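Local coordinates for protein homospermidine synthase (Legionella pneumophila subsp. pneumophila str. Philadelphia 1, PDB 2PH5) that binds nicotinamide-adenine-dinucleotide and probably makes the polyamine homospermidine, at residues I241-G244 / W250-D253; E457-L460 / W464-F467; P261-Y266 / S298-L303. One frame throughout, in Å; residues are numbered along the deposited sequence.

Overall arrangement
All three contacts lie away from the bound NAD and follow one another along the chain without interlocking. Contact 1 is central, with its centre about 12 Å from the centres of contact 2 and contact 3, and it lies on the same side of the chain's centre as each of them. It joins contact 3 through the small antiparallel sheet, where strands 238-242 and 264-267 are neighbours and Trp-243 N lies 2.8 Å from Cys-263 O, a probable hydrogen bond. Toward contact 2 the link is apolar: Phe-466 packs on Ile-241, Trp-243 and Pro-251, its CZ 3.5 Å from Ile-241 CD1. Contacts 2 and 3, with centres about 21 Å apart, do not touch.

Contact 1 of 3, residues I241-G244 / W250-D253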
ATOM      1  N   ILE A 241     -10.640 -18.130   9.785  1.00 24.08           N
ATOM      2  CA  ILE A 241      -9.642 -18.513  10.778  1.00 22.96           C
ATOM      3  C   ILE A 241      -9.938 -19.791  11.566  1.00 22.89           C
ATOM      4  O   ILE A 241     -11.050 -19.984  12.055  1.00 22.05           O
ATOM      5  CB  ILE A 241      -9.465 -17.371  11.799  1.00 22.36           C
ATOM      6  CG1 ILE A 241      -9.322 -16.032  11.075  1.00 21.74           C
ATOM      7  CG2 ILE A 241      -8.256 -17.636  12.673  1.00 23.20           C
ATOM      8  CD1 ILE A 241      -9.450 -14.829  11.985  1.00 23.45           C
ATOM      9  N   GLY A 242      -8.933 -20.655  11.689  1.00 22.56           N
ATOM     10  CA  GLY A 242      -9.097 -21.873  12.467  1.00 21.49           C
ATOM     11  C   GLY A 242      -8.955 -21.445  13.919  1.00 22.43           C
ATOM     12  O   GLY A 242      -7.888 -20.981  14.327  1.00 20.54           O
ATOM     13  N   TRP A 243     -10.021 -21.576  14.705  1.00 21.75           N
ATOM     14  CA  TRP A 243      -9.967 -21.148  16.099  1.00 22.65           C
ATOM     15  C   TRP A 243      -9.257 -22.127  17.029  1.00 23.76           C
ATOM     16  O   TRP A 243      -9.719 -23.247  17.228  1.00 24.57           O
ATOM     17  CB  TRP A 243     -11.372 -20.878  16.625  1.00 19.86           C
ATOM     18  CG  TRP A 243     -11.410 -19.795  17.664  1.00 20.35           C
ATOM     19  CD1 TRP A 243     -12.070 -19.826  18.859  1.00 19.53           C
ATOM     20  CD2 TRP A 243     -10.797 -18.502  17.580  1.00 18.84           C
ATOM     21  NE1 TRP A 243     -11.909 -18.634  19.524  1.00 18.35           N
ATOM     22  CE2 TRP A 243     -11.134 -17.802  18.760  1.00 19.68           C
ATOM     23  CE3 TRP A 243      -9.996 -17.865  16.620  1.00 18.54           C
ATOM     24  CZ2 TRP A 243     -10.698 -16.494  19.009  1.00 20.26           C
ATOM     25  CZ3 TRP A 243      -9.562 -16.567  16.867  1.00 20.08           C
ATOM     26  CH2 TRP A 243      -9.916 -15.895  18.056  1.00 20.23           C
ATOM     27  N   GLY A 244      -8.137 -21.694  17.599  1.00 23.83           N
ATOM     28  CA  GLY A 244      -7.392 -22.550  18.500  1.00 25.40           C
ATOM     29  C   GLY A 244      -7.994 -22.581  19.891  1.00 26.54           C
ATOM     30  O   GLY A 244      -8.595 -21.602  20.333  1.00 28.34           O
ATOM     31  N   TRP A 250     -12.424 -12.955  22.054  1.00 32.70           N
ATOM     32  CA  TRP A 250     -13.331 -13.147  20.924  1.00 31.85           C
ATOM     33  C   TRP A 250     -13.428 -11.857  20.108  1.00 30.88           C
ATOM     34  O   TRP A 250     -13.901 -10.839  20.603  1.00 32.45           O
ATOM     35  CB  TRP A 250     -14.706 -13.597  21.435  1.00 30.26           C
ATOM     36  CG  TRP A 250     -15.699 -13.843  20.354  1.00 30.36           C
ATOM     37  CD1 TRP A 250     -16.669 -12.983  19.919  1.00 31.10           C
ATOM     38  CD2 TRP A 250     -15.787 -15.003  19.518  1.00 31.15           C
ATOM     39  NE1 TRP A 250     -17.353 -13.534  18.862  1.00 31.29           N
ATOM     40  CE2 TRP A 250     -16.832 -14.772  18.594  1.00 30.85           C
ATOM     41  CE3 TRP A 250     -15.083 -16.214  19.457  1.00 31.87           C
ATOM     42  CZ2 TRP A 250     -17.194 -15.708  17.620  1.00 31.58           C
ATOM     43  CZ3 TRP A 250     -15.441 -17.148  18.484  1.00 32.71           C
ATOM     44  CH2 TRP A 250     -16.489 -16.886  17.578  1.00 32.46           C
ATOM     45  N   PRO A 251     -12.976 -11.885  18.841  1.00 30.43           N
ATOM     46  CA  PRO A 251     -13.018 -10.695  17.983  1.00 31.32           C
ATOM     47  C   PRO A 251     -14.403 -10.050  17.951  1.00 32.31           C
ATOM     48  O   PRO A 251     -15.407 -10.741  17.815  1.00 32.09           O
ATOM     49  CB  PRO A 251     -12.603 -11.240  16.612  1.00 31.06           C
ATOM     50  CG  PRO A 251     -11.772 -12.444  16.942  1.00 28.85           C
ATOM     51  CD  PRO A 251     -12.553 -13.069  18.070  1.00 30.32           C
ATOM     52  N   HIS A 252     -14.452  -8.727  18.075  1.00 33.94           N
ATOM     53  CA  HIS A 252     -15.722  -8.007  18.068  1.00 34.67           C
ATOM     54  C   HIS A 252     -16.552  -8.269  16.816  1.00 33.89           C
ATOM     55  O   HIS A 252     -17.775  -8.399  16.891  1.00 33.01           O
ATOM     56  CB  HIS A 252     -15.481  -6.498  18.197  1.00 37.29           C
ATOM     57  CG  HIS A 252     -14.604  -5.934  17.122  1.00 41.13           C
ATOM     58  ND1 HIS A 252     -13.256  -6.211  17.040  1.00 42.43           N
ATOM     59  CD2 HIS A 252     -14.892  -5.146  16.058  1.00 41.31           C
ATOM     60  CE1 HIS A 252     -12.751  -5.619  15.970  1.00 41.58           C
ATOM     61  NE2 HIS A 252     -13.723  -4.967  15.357  1.00 41.70           N
ATOM     62  N   ASP A 253     -15.878  -8.342  15.670  1.00 33.46           N
ATOM     63  CA  ASP A 253     -16.539  -8.564  14.382  1.00 32.57           C
ATOM     64  C   ASP A 253     -16.473 -10.012  13.890  1.00 32.02           C
ATOM     65  O   ASP A 253     -16.482 -10.275  12.687  1.00 31.88           O
ATOM     66  CB  ASP A 253     -15.942  -7.625  13.324  1.00 31.90           C
ATOM     67  CG  ASP A 253     -14.417  -7.552  13.387  1.00 32.84           C
ATOM     68  OD1 ASP A 253     -13.802  -8.406  14.060  1.00 30.66           O
ATOM     69  OD2 ASP A 253     -13.833  -6.643  12.752  1.00 32.56           O
TER
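Trp-243 and Trp-250 meet as a T-shaped (edge-to-face) pair. The benzene edge of Trp-250, CE3 and CZ3, is directed at one face of the Trp-243 indole over its five-membered ring, and Trp-250 CZ3 comes to 4.0 Å from Trp-243 NE1. The five-membered ring of Trp-243 and the six-membered ring of Trp-250 have centroids 5.5 Å apart, and the planes stand at 84°. Toward the benzene end of the same indole, on the same side of its plane, Pro-251 meets it obliquely, the two side chains running toward each other: Pro-251 CD lies 3.9 Å from Trp-243 CH2, with CG slightly farther off. Trp-243 thus meets two consecutive residues along its length, Trp-250 at the pyrrole end and Pro-251 at the benzene end. Pro-251 CD also lies above one face of the Trp-250 ring, toward its rim. Trp-250 reaches across because its CG is anti to the backbone N (chi1 -179°). The contact draws together the end of strand 238-242 and the segment leading into strand 254-255, the two outer strands of a three-stranded antiparallel sheet whose middle strand is 264-267. Ile-265 of that middle strand touches both tryptophans, and backbone bonding between Trp-243 and Cys-263 carries the pairing just past the strand end. Beyond that end, Gly-244 N is bonded to Thr-316 OG1 of strand 311-322. Farther along the second segment, Asp-253 OD1 forms a salt bridge with Arg-470, while His-252 packs on Glu-474 of the second subunit.

Contact 2 of 3, residues E457-L460 / W464-F467; sequences EVDL and WQFF
This is a surface contact between a loop and the start of a short helix: Phe-467, in the first turn of helix 466-469 near the C-terminus, lies against the loop segment 457-460 that precedes it. Gln-465 holds the N-cap position of the helix, and only three residues separate the two segments, so the chain doubles back on itself here. The closest backbones are those of Val-458 and Phe-467, with CA atoms 6.8 Å apart. Phe-467 supplies the largest share of the surface, its CG anti to the backbone N (chi1 -169°), which carries the ring out to the loop. Its CE2 approaches the carbonyl of Glu-457, 3.6 Å from the O atom, and Val-458 CA lies somewhat farther from the same ring atom. Near the ring plane, at its edge, sits the backbone N of Asp-459, 4.2 Å from Phe-467 CD2; that N-H is used by Asn-468 OD1, one residue beyond the phenylalanine. The side chain of Glu-457 runs past the outer end of the ring, OE2 reaching 3.7 Å from Phe-467 CZ, with carboxylate and ring planes 59° apart. His-249, from the loop of contact 1, stacks on Phe-467 and also bonds through NE2 to Asp-459 OD1, so one imidazole serves both segments. Asp-459 OD2 makes a weak bond to Ser-461 N, which gives the carboxylate a partner on each oxygen. Beside the histidine bond, Asp-459 OD1 rests 3.8 Å from the aliphatic CG of Gln-465.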
ATOM      1  N   GLU A 457      -4.143  -2.149  22.822  1.00 56.16           N
ATOM      2  CA  GLU A 457      -4.397  -3.069  23.924  1.00 52.74           C
ATOM      3  C   GLU A 457      -3.829  -4.452  23.611  1.00 48.67           C
ATOM      4  O   GLU A 457      -4.130  -5.040  22.578  1.00 47.94           O
ATOM      5  CB  GLU A 457      -5.903  -3.158  24.183  1.00 55.21           C
ATOM      6  CG  GLU A 457      -6.282  -3.634  25.573  1.00 59.23           C
ATOM      7  CD  GLU A 457      -7.773  -3.515  25.829  1.00 61.46           C
ATOM      8  OE1 GLU A 457      -8.317  -2.406  25.648  1.00 61.93           O
ATOM      9  OE2 GLU A 457      -8.399  -4.526  26.215  1.00 63.41           O
ATOM     10  N   VAL A 458      -2.996  -4.961  24.508  1.00 45.31           N
ATOM     11  CA  VAL A 458      -2.389  -6.265  24.307  1.00 43.00           C
ATOM     12  C   VAL A 458      -2.567  -7.152  25.526  1.00 41.03           C
ATOM     13  O   VAL A 458      -2.900  -6.684  26.608  1.00 42.40           O
ATOM     14  CB  VAL A 458      -0.886  -6.133  24.020  1.00 43.83           C
ATOM     15  CG1 VAL A 458      -0.669  -5.382  22.713  1.00 42.82           C
ATOM     16  CG2 VAL A 458      -0.210  -5.413  25.170  1.00 43.66           C
ATOM     17  N   ASP A 459      -2.337  -8.443  25.340  1.00 38.59           N
ATOM     18  CA  ASP A 459      -2.459  -9.419  26.415  1.00 35.67           C
ATOM     19  C   ASP A 459      -1.049  -9.956  26.705  1.00 35.25           C
ATOM     20  O   ASP A 459      -0.578 -10.894  26.052  1.00 34.43           O
ATOM     21  CB  ASP A 459      -3.401 -10.541  25.963  1.00 34.38           C
ATOM     22  CG  ASP A 459      -3.690 -11.551  27.055  1.00 34.26           C
ATOM     23  OD1 ASP A 459      -4.545 -12.437  26.827  1.00 33.24           O
ATOM     24  OD2 ASP A 459      -3.069 -11.471  28.136  1.00 33.55           O
ATOM     25  N   LEU A 460      -0.380  -9.332  27.673  1.00 33.16           N
ATOM     26  CA  LEU A 460       0.978  -9.705  28.066  1.00 32.73           C
ATOM     27  C   LEU A 460       1.067 -11.138  28.573  1.00 31.64           C
ATOM     28  O   LEU A 460       2.138 -11.738  28.577  1.00 32.70           O
ATOM     29  CB  LEU A 460       1.486  -8.753  29.151  1.00 32.89           C
ATOM     30  CG  LEU A 460       1.568  -7.288  28.711  1.00 34.73           C
ATOM     31  CD1 LEU A 460       1.927  -6.400  29.898  1.00 32.24           C
ATOM     32  CD2 LEU A 460       2.601  -7.161  27.603  1.00 32.74           C
ATOM     33  N   TRP A 464       0.888 -15.286  22.098  1.00 23.71           N
ATOM     34  CA  TRP A 464       0.316 -16.018  20.984  1.00 22.75           C
ATOM     35  C   TRP A 464      -1.197 -15.920  20.873  1.00 22.60           C
ATOM     36  O   TRP A 464      -1.818 -16.724  20.189  1.00 24.28           O
ATOM     37  CB  TRP A 464       0.755 -17.462  21.072  1.00 21.99           C
ATOM     38  CG  TRP A 464       2.223 -17.561  21.170  1.00 21.94           C
ATOM     39  CD1 TRP A 464       2.932 -18.257  22.098  1.00 19.56           C
ATOM     40  CD2 TRP A 464       3.182 -16.968  20.283  1.00 20.03           C
ATOM     41  NE1 TRP A 464       4.278 -18.145  21.847  1.00 22.03           N
ATOM     42  CE2 TRP A 464       4.462 -17.360  20.738  1.00 20.78           C
ATOM     43  CE3 TRP A 464       3.085 -16.148  19.150  1.00 19.74           C
ATOM     44  CZ2 TRP A 464       5.645 -16.962  20.095  1.00 19.78           C
ATOM     45  CZ3 TRP A 464       4.260 -15.751  18.511  1.00 21.79           C
ATOM     46  CH2 TRP A 464       5.526 -16.162  18.989  1.00 21.03           C
ATOM     47  N   GLN A 465      -1.792 -14.933  21.537  1.00 21.91           N
ATOM     48  CA  GLN A 465      -3.239 -14.742  21.473  1.00 23.37           C
ATOM     49  C   GLN A 465      -3.597 -13.936  20.232  1.00 22.13           C
ATOM     50  O   GLN A 465      -2.957 -12.923  19.942  1.00 23.88           O
ATOM     51  CB  GLN A 465      -3.740 -13.983  22.707  1.00 24.44           C
ATOM     52  CG  GLN A 465      -3.762 -14.811  23.973  1.00 24.20           C
ATOM     53  CD  GLN A 465      -4.944 -15.748  24.034  1.00 24.73           C
ATOM     54  OE1 GLN A 465      -4.817 -16.897  24.446  1.00 28.29           O
ATOM     55  NE2 GLN A 465      -6.105 -15.259  23.644  1.00 22.88           N
ATOM     56  N   PHE A 466      -4.628 -14.365  19.513  1.00 20.96           N
ATOM     57  CA  PHE A 466      -5.046 -13.654  18.310  1.00 20.74           C
ATOM     58  C   PHE A 466      -5.271 -12.170  18.628  1.00 21.08           C
ATOM     59  O   PHE A 466      -5.065 -11.295  17.784  1.00 22.64           O
ATOM     60  CB  PHE A 466      -6.318 -14.280  17.731  1.00 18.96           C
ATOM     61  CG  PHE A 466      -6.695 -13.744  16.377  1.00 21.62           C
ATOM     62  CD1 PHE A 466      -7.887 -13.046  16.199  1.00 18.77           C
ATOM     63  CD2 PHE A 466      -5.844 -13.919  15.278  1.00 20.00           C
ATOM     64  CE1 PHE A 466      -8.226 -12.531  14.954  1.00 22.50           C
ATOM     65  CE2 PHE A 466      -6.178 -13.405  14.028  1.00 20.38           C
ATOM     66  CZ  PHE A 466      -7.372 -12.709  13.863  1.00 21.20           C
ATOM     67  N   PHE A 467      -5.669 -11.898  19.864  1.00 20.96           N
ATOM     68  CA  PHE A 467      -5.904 -10.535  20.326  1.00 21.34           C
ATOM     69  C   PHE A 467      -4.649  -9.664  20.101  1.00 21.32           C
ATOM     70  O   PHE A 467      -4.764  -8.466  19.834  1.00 21.57           O
ATOM     71  CB  PHE A 467      -6.271 -10.579  21.815  1.00 21.07           C
ATOM     72  CG  PHE A 467      -6.795  -9.284  22.364  1.00 19.58           C
ATOM     73  CD1 PHE A 467      -8.055  -8.818  22.015  1.00 20.67           C
ATOM     74  CD2 PHE A 467      -6.037  -8.552  23.266  1.00 21.04           C
ATOM     75  CE1 PHE A 467      -8.555  -7.637  22.563  1.00 22.24           C
ATOM     76  CE2 PHE A 467      -6.525  -7.371  23.821  1.00 22.54           C
ATOM     77  CZ  PHE A 467      -7.787  -6.911  23.470  1.00 21.23           C
TER

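Contact 3 of 3, residues P261-Y266 / S298-L303; sequences PQCAIY and SLTNFL
The short turn leading into strand 264-267 faces the last turn of helix 295-302, and the two backbones come closest at Cys-263 and Thr-300, with CA atoms 7.0 Å apart. This is a turn packed on a helix, within the part of the chain that belongs to the saccharopine dehydrogenase C-terminal domain family: 264-267 is the middle strand of a small three-stranded antiparallel arrangement, and the helix lies against the turn at its beginning. Within segment 261-266 a weak bond from Ala-264 N to Pro-261 O closes the turn. In the helix, Phe-302 N bonds to Ser-298 O, whereas Leu-303 N reaches Thr-300 O and, weakly, Leu-299 O as the chain leaves helical geometry at Leu-303. Cys-263 carries its whole side of the meeting and is buried. Its CB presses on the methyl of Thr-300, 3.6 Å from CG2, and the sulfur continues past the same methyl at 3.9 Å from SG to CG2. The torsion of Thr-300 separates its two branches: CG2 is anti to the backbone N and reaches the cysteine, while OG1, beside that N (chi1 -61°), turns back along the helix and bonds to Thr-296 O. A methyl is therefore offered to the cysteine and the hydroxyl is satisfied inside the helix. Ile-297, one turn earlier, also packs on Cys-263, and Arg-314 of strand 311-322 touches both Cys-263 and Thr-300. Backbone bonding between Ile-265 and Ile-241 pairs the strand after the turn with strand 238-242. At the exposed flank of the contact, Asn-301 brings its amide oxygen alongside the cysteine, OD1 standing 3.5 Å from Cys-263 CB and 3.3 Å from its SG.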
ATOM      1  N   PRO A 261     -18.282 -25.287   9.227  1.00 62.51           N
ATOM      2  CA  PRO A 261     -17.149 -25.929   9.910  1.00 60.35           C
ATOM      3  C   PRO A 261     -17.069 -25.482  11.371  1.00 58.10           C
ATOM      4  O   PRO A 261     -17.027 -24.284  11.658  1.00 58.72           O
ATOM      5  CB  PRO A 261     -15.951 -25.470   9.082  1.00 61.39           C
ATOM      6  CG  PRO A 261     -16.377 -24.109   8.610  1.00 61.77           C
ATOM      7  CD  PRO A 261     -17.808 -24.344   8.196  1.00 62.31           C
ATOM      8  N   GLN A 262     -17.047 -26.448  12.286  1.00 55.30           N
ATOM      9  CA  GLN A 262     -16.999 -26.165  13.724  1.00 53.50           C
ATOM     10  C   GLN A 262     -15.707 -25.481  14.186  1.00 50.28           C
ATOM     11  O   GLN A 262     -15.717 -24.701  15.137  1.00 49.44           O
ATOM     12  CB  GLN A 262     -17.208 -27.465  14.520  1.00 55.55           C
ATOM     13  CG  GLN A 262     -16.151 -28.547  14.245  1.00 59.41           C
ATOM     14  CD  GLN A 262     -16.264 -29.759  15.168  1.00 60.67           C
ATOM     15  OE1 GLN A 262     -17.274 -30.470  15.168  1.00 62.35           O
ATOM     16  NE2 GLN A 262     -15.223 -29.997  15.959  1.00 58.61           N
ATOM     17  N   CYS A 263     -14.606 -25.773  13.498  1.00 46.53           N
ATOM     18  CA  CYS A 263     -13.293 -25.216  13.826  1.00 42.74           C
ATOM     19  C   CYS A 263     -13.054 -23.795  13.315  1.00 41.35           C
ATOM     20  O   CYS A 263     -12.172 -23.101  13.820  1.00 40.14           O
ATOM     21  CB  CYS A 263     -12.201 -26.100  13.240  1.00 41.66           C
ATOM     22  SG  CYS A 263     -12.104 -25.973  11.431  1.00 41.31           S
ATOM     23  N   ALA A 264     -13.823 -23.368  12.316  1.00 39.47           N
ATOM     24  CA  ALA A 264     -13.631 -22.044  11.728  1.00 37.86           C
ATOM     25  C   ALA A 264     -14.418 -20.891  12.324  1.00 37.27           C
ATOM     26  O   ALA A 264     -15.540 -21.040  12.813  1.00 37.96           O
ATOM     27  CB  ALA A 264     -13.884 -22.096  10.224  1.00 37.17           C
ATOM     28  N   ILE A 265     -13.800 -19.725  12.249  1.00 34.60           N
ATOM     29  CA  ILE A 265     -14.384 -18.503  12.742  1.00 33.03           C
ATOM     30  C   ILE A 265     -14.235 -17.518  11.589  1.00 30.26           C
ATOM     31  O   ILE A 265     -13.305 -17.619  10.789  1.00 28.23           O
ATOM     32  CB  ILE A 265     -13.629 -18.022  14.005  1.00 35.42           C
ATOM     33  CG1 ILE A 265     -14.140 -16.657  14.445  1.00 37.91           C
ATOM     34  CG2 ILE A 265     -12.128 -17.966  13.739  1.00 37.57           C
ATOM     35  CD1 ILE A 265     -13.324 -16.061  15.572  1.00 39.21           C
ATOM     36  N   TYR A 266     -15.170 -16.589  11.469  1.00 29.60           N
ATOM     37  CA  TYR A 266     -15.089 -15.624  10.389  1.00 28.47           C
ATOM     38  C   TYR A 266     -15.119 -14.216  10.927  1.00 28.08           C
ATOM     39  O   TYR A 266     -15.475 -13.984  12.078  1.00 26.26           O
ATOM     40  CB  TYR A 266     -16.230 -15.841   9.391  1.00 28.53           C
ATOM     41  CG  TYR A 266     -16.157 -17.184   8.702  1.00 32.11           C
ATOM     42  CD1 TYR A 266     -16.519 -18.353   9.375  1.00 33.76           C
ATOM     43  CD2 TYR A 266     -15.649 -17.302   7.408  1.00 31.27           C
ATOM     44  CE1 TYR A 266     -16.367 -19.603   8.785  1.00 33.16           C
ATOM     45  CE2 TYR A 266     -15.493 -18.551   6.810  1.00 31.88           C
ATOM     46  CZ  TYR A 266     -15.851 -19.693   7.505  1.00 32.57           C
ATOM     47  OH  TYR A 266     -15.662 -20.925   6.933  1.00 33.63           O
ATOM     48  N   SER A 298      -9.038 -27.787   6.638  1.00 39.62           N
ATOM     49  CA  SER A 298      -8.479 -29.126   6.534  1.00 40.37           C
ATOM     50  C   SER A 298      -7.278 -29.304   7.465  1.00 40.46           C
ATOM     51  O   SER A 298      -7.143 -30.339   8.113  1.00 42.38           O
ATOM     52  CB  SER A 298      -8.075 -29.415   5.086  1.00 40.36           C
ATOM     53  OG  SER A 298      -7.129 -28.465   4.623  1.00 44.55           O
ATOM     54  N   LEU A 299      -6.410 -28.301   7.543  1.00 39.03           N
ATOM     55  CA  LEU A 299      -5.245 -28.397   8.415  1.00 38.16           C
ATOM     56  C   LEU A 299      -5.649 -28.350   9.878  1.00 36.35           C
ATOM     57  O   LEU A 299      -5.154 -29.130  10.689  1.00 36.65           O
ATOM     58  CB  LEU A 299      -4.251 -27.264   8.134  1.00 39.55           C
ATOM     59  CG  LEU A 299      -3.472 -27.383   6.827  1.00 41.05           C
ATOM     60  CD1 LEU A 299      -2.579 -26.166   6.630  1.00 42.88           C
ATOM     61  CD2 LEU A 299      -2.652 -28.662   6.852  1.00 42.89           C
ATOM     62  N   THR A 300      -6.546 -27.431  10.215  1.00 33.76           N
ATOM     63  CA  THR A 300      -7.001 -27.291  11.592  1.00 31.01           C
ATOM     64  C   THR A 300      -7.551 -28.614  12.134  1.00 30.92           C
ATOM     65  O   THR A 300      -7.127 -29.075  13.197  1.00 30.53           O
ATOM     66  CB  THR A 300      -8.077 -26.194  11.712  1.00 28.93           C
ATOM     67  OG1 THR A 300      -7.523 -24.939  11.305  1.00 27.98           O
ATOM     68  CG2 THR A 300      -8.560 -26.080  13.143  1.00 29.26           C
ATOM     69  N   ASN A 301      -8.483 -29.219  11.399  1.00 28.10           N
ATOM     70  CA  ASN A 301      -9.072 -30.486  11.799  1.00 27.25           C
ATOM     71  C   ASN A 301      -7.988 -31.562  11.857  1.00 28.67           C
ATOM     72  O   ASN A 301      -7.984 -32.406  12.748  1.00 28.54           O
ATOM     73  CB  ASN A 301     -10.170 -30.910  10.814  1.00 26.55           C
ATOM     74  CG  ASN A 301     -11.411 -30.028  10.899  1.00 26.61           C
ATOM     75  OD1 ASN A 301     -11.530 -29.191  11.796  1.00 26.73           O
ATOM     76  ND2 ASN A 301     -12.344 -30.226   9.975  1.00 23.35           N
ATOM     77  N   PHE A 302      -7.064 -31.521  10.904  1.00 30.14           N
ATOM     78  CA  PHE A 302      -5.974 -32.489  10.851  1.00 31.55           C
ATOM     79  C   PHE A 302      -5.130 -32.429  12.123  1.00 31.62           C
ATOM     80  O   PHE A 302      -4.505 -33.413  12.500  1.00 33.22           O
ATOM     81  CB  PHE A 302      -5.086 -32.210   9.635  1.00 31.59           C
ATOM     82  CG  PHE A 302      -4.002 -33.228   9.426  1.00 33.96           C
ATOM     83  CD1 PHE A 302      -4.314 -34.521   9.003  1.00 34.78           C
ATOM     84  CD2 PHE A 302      -2.666 -32.895   9.637  1.00 34.17           C
ATOM     85  CE1 PHE A 302      -3.310 -35.472   8.788  1.00 32.86           C
ATOM     86  CE2 PHE A 302      -1.657 -33.834   9.427  1.00 34.83           C
ATOM     87  CZ  PHE A 302      -1.983 -35.127   9.001  1.00 34.30           C
ATOM     88  N   LEU A 303      -5.112 -31.276  12.783  1.00 30.65           N
ATOM     89  CA  LEU A 303      -4.331 -31.120  14.009  1.00 31.42           C
ATOM     90  C   LEU A 303      -5.224 -30.958  15.228  1.00 32.47           C
ATOM     91  O   LEU A 303      -4.812 -30.400  16.243  1.00 28.52           O
ATOM     92  CB  LEU A 303      -3.403 -29.914  13.900  1.00 28.37           C
ATOM     93  CG  LEU A 303      -2.350 -30.053  12.807  1.00 29.87           C
ATOM     94  CD1 LEU A 303      -1.625 -28.727  12.618  1.00 27.46           C
ATOM     95  CD2 LEU A 303      -1.379 -31.174  13.184  1.00 28.42           C
TER